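Local coordinates for protein alpha-amylase G-6 (Bacillus halodurans, PDB 2C3G) that probably binds starch through this family 26 carbohydrate-binding module, a beta-rich part of a longer alpha-amylase, at residues A[47-52]-A[85-90]. Numbering follows the deposited sequence.
Sequences GDWYTH and DGWFDG. With CD (cadmium ion), chain D; CD (cadmium ion), chain B; CD (cadmium ion), chain C.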
# COMPACT_ATOMS: atom_id res chain seq x y z
N GLY A 47 9.07 -1.58 13.69
CA GLY A 47 8.13 -2.46 14.37
C GLY A 47 7.44 -3.32 13.34
O GLY A 47 8.10 -3.93 12.49
N ASP A 48 6.11 -3.38 13.39
CA ASP A 48 5.36 -4.10 12.36
C ASP A 48 4.95 -3.18 11.23
O ASP A 48 4.16 -3.58 10.40
CB ASP A 48 4.12 -4.76 12.96
CG ASP A 48 4.44 -5.73 14.08
OD1 ASP A 48 5.52 -6.32 14.06
OD2 ASP A 48 3.66 -5.98 14.99
N TRP A 49 5.45 -1.94 11.20
CA TRP A 49 5.17 -1.03 10.07
C TRP A 49 6.06 -1.30 8.85
O TRP A 49 7.26 -1.44 8.95
CB TRP A 49 5.24 0.46 10.46
CG TRP A 49 4.14 0.94 11.42
CD1 TRP A 49 4.24 1.14 12.77
CD2 TRP A 49 2.79 1.29 11.07
NE1 TRP A 49 3.04 1.57 13.29
CE2 TRP A 49 2.13 1.67 12.27
CE3 TRP A 49 2.05 1.28 9.87
CZ2 TRP A 49 0.78 2.09 12.28
CZ3 TRP A 49 0.73 1.69 9.89
CH2 TRP A 49 0.11 2.07 11.09
N TYR A 50 5.45 -1.32 7.68
CA TYR A 50 6.14 -1.47 6.42
C TYR A 50 5.63 -0.35 5.53
O TYR A 50 4.61 0.23 5.80
CB TYR A 50 5.83 -2.83 5.84
CG TYR A 50 6.50 -3.97 6.57
CD1 TYR A 50 7.63 -4.59 6.04
CD2 TYR A 50 6.01 -4.43 7.81
CE1 TYR A 50 8.25 -5.63 6.70
CE2 TYR A 50 6.64 -5.47 8.48
CZ TYR A 50 7.76 -6.06 7.91
OH TYR A 50 8.39 -7.08 8.54
N THR A 51 6.35 -0.01 4.48
CA THR A 51 6.02 1.20 3.74
C THR A 51 6.42 1.08 2.30
O THR A 51 7.32 0.32 1.94
CB THR A 51 6.71 2.45 4.38
OG1 THR A 51 6.35 3.63 3.66
CG2 THR A 51 8.16 2.39 4.20
N HIS A 52 5.74 1.86 1.47
CA HIS A 52 6.08 1.96 0.06
C HIS A 52 5.43 3.20 -0.57
O HIS A 52 4.27 3.55 -0.25
CB HIS A 52 5.74 0.66 -0.71
CG HIS A 52 5.91 0.76 -2.20
ND1 HIS A 52 7.12 0.58 -2.83
CD2 HIS A 52 5.02 1.04 -3.18
CE1 HIS A 52 6.98 0.76 -4.13
NE2 HIS A 52 5.71 1.03 -4.37
N ASP A 85 -1.62 10.16 1.34
CA ASP A 85 -0.79 9.29 2.22
C ASP A 85 -1.60 9.10 3.53
O ASP A 85 -2.52 9.86 3.74
CB ASP A 85 0.56 9.96 2.52
CG ASP A 85 1.20 10.64 1.33
OD1 ASP A 85 1.74 11.75 1.50
OD2 ASP A 85 1.26 10.17 0.18
N GLY A 86 -1.42 8.10 4.41
CA GLY A 86 -0.85 6.82 4.16
C GLY A 86 -0.59 5.84 5.32
O GLY A 86 0.22 5.06 5.05
N TRP A 87 -1.19 5.85 6.52
CA TRP A 87 -0.91 4.78 7.56
C TRP A 87 -2.10 3.89 7.91
O TRP A 87 -3.05 4.35 8.56
CB TRP A 87 -0.32 5.30 8.91
CG TRP A 87 0.83 6.16 8.79
CD1 TRP A 87 0.87 7.38 8.19
CD2 TRP A 87 2.16 5.90 9.27
NE1 TRP A 87 2.14 7.90 8.25
CE2 TRP A 87 2.95 7.01 8.92
CE3 TRP A 87 2.77 4.84 9.97
CZ2 TRP A 87 4.33 7.10 9.23
CZ3 TRP A 87 4.13 4.91 10.27
CH2 TRP A 87 4.89 6.04 9.91
N PHE A 88 -2.05 2.61 7.53
CA PHE A 88 -3.16 1.71 7.83
C PHE A 88 -2.86 0.65 8.92
O PHE A 88 -1.99 -0.16 8.74
CB PHE A 88 -3.62 1.04 6.54
CG PHE A 88 -4.80 0.14 6.71
CD1 PHE A 88 -6.09 0.66 6.76
CD2 PHE A 88 -4.62 -1.22 6.85
CE1 PHE A 88 -7.19 -0.19 6.88
CE2 PHE A 88 -5.70 -2.06 6.98
CZ PHE A 88 -6.99 -1.55 6.99
N ASP A 89 -3.60 0.68 10.03
CA ASP A 89 -3.51 -0.33 11.08
C ASP A 89 -4.84 -1.06 11.35
O ASP A 89 -5.07 -1.55 12.45
CB ASP A 89 -3.06 0.31 12.38
CG ASP A 89 -4.07 1.30 12.93
OD1 ASP A 89 -3.61 2.11 13.81
OD2 ASP A 89 -5.32 1.39 12.61
N GLY A 90 -5.71 -1.13 10.35
CA GLY A 90 -7.08 -1.55 10.56
C GLY A 90 -7.98 -0.34 10.39
O GLY A 90 -9.15 -0.47 10.07
CD CD D . 9.44 0.60 -2.12
CD CD B . 4.99 -8.07 15.51
CD CD C . -5.47 2.95 14.38
O HOH W 1 4.31 -9.09 17.06
O HOH W 2 -4.87 4.02 16.30
O HOH W 3 9.39 2.87 -1.60
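Trp87 turns the edge of its indole onto one face of Trp49 in a T-shaped stack. The six-membered rings have centroids 5.0 Å apart and planes at 78°, and the closest approach is Trp87 CE3 to Trp49 CE3, 3.6 Å. Trp87 CE3 stands above the Trp49 six-membered ring, inside its outline but displaced from the centre, and Trp87 CB packs on the same ring at CZ3 and CH2. A chi1 of -67° sets Trp49 CG anti to its carbonyl carbon and carries the indole from strand 49-55 across strand 6-12, past Tyr10, to strand 86-88. Its far rim lands on backbone and aliphatic atoms: Trp49 CZ3 lies 3.5 Å from Phe88 O, and Trp49 CH2 is 3.8 Å from Asp89 CB. Tyr10 stacks on Trp87, extending the aromatic cluster, whereas the CB of Phe88 points away from segment 47-52. Beyond its CB, Asp89 chelates a cadmium ion through OD1 and OD2; His93 NE2 also binds this ion, and Glu91 N bonds OD2. The contact is thus buried packing on one side of the module's mixed sheet. No hydrogen bond joins the two segments, so their mutual hold is aromatic and van der Waals, with the metal-bound carboxylate at its margin.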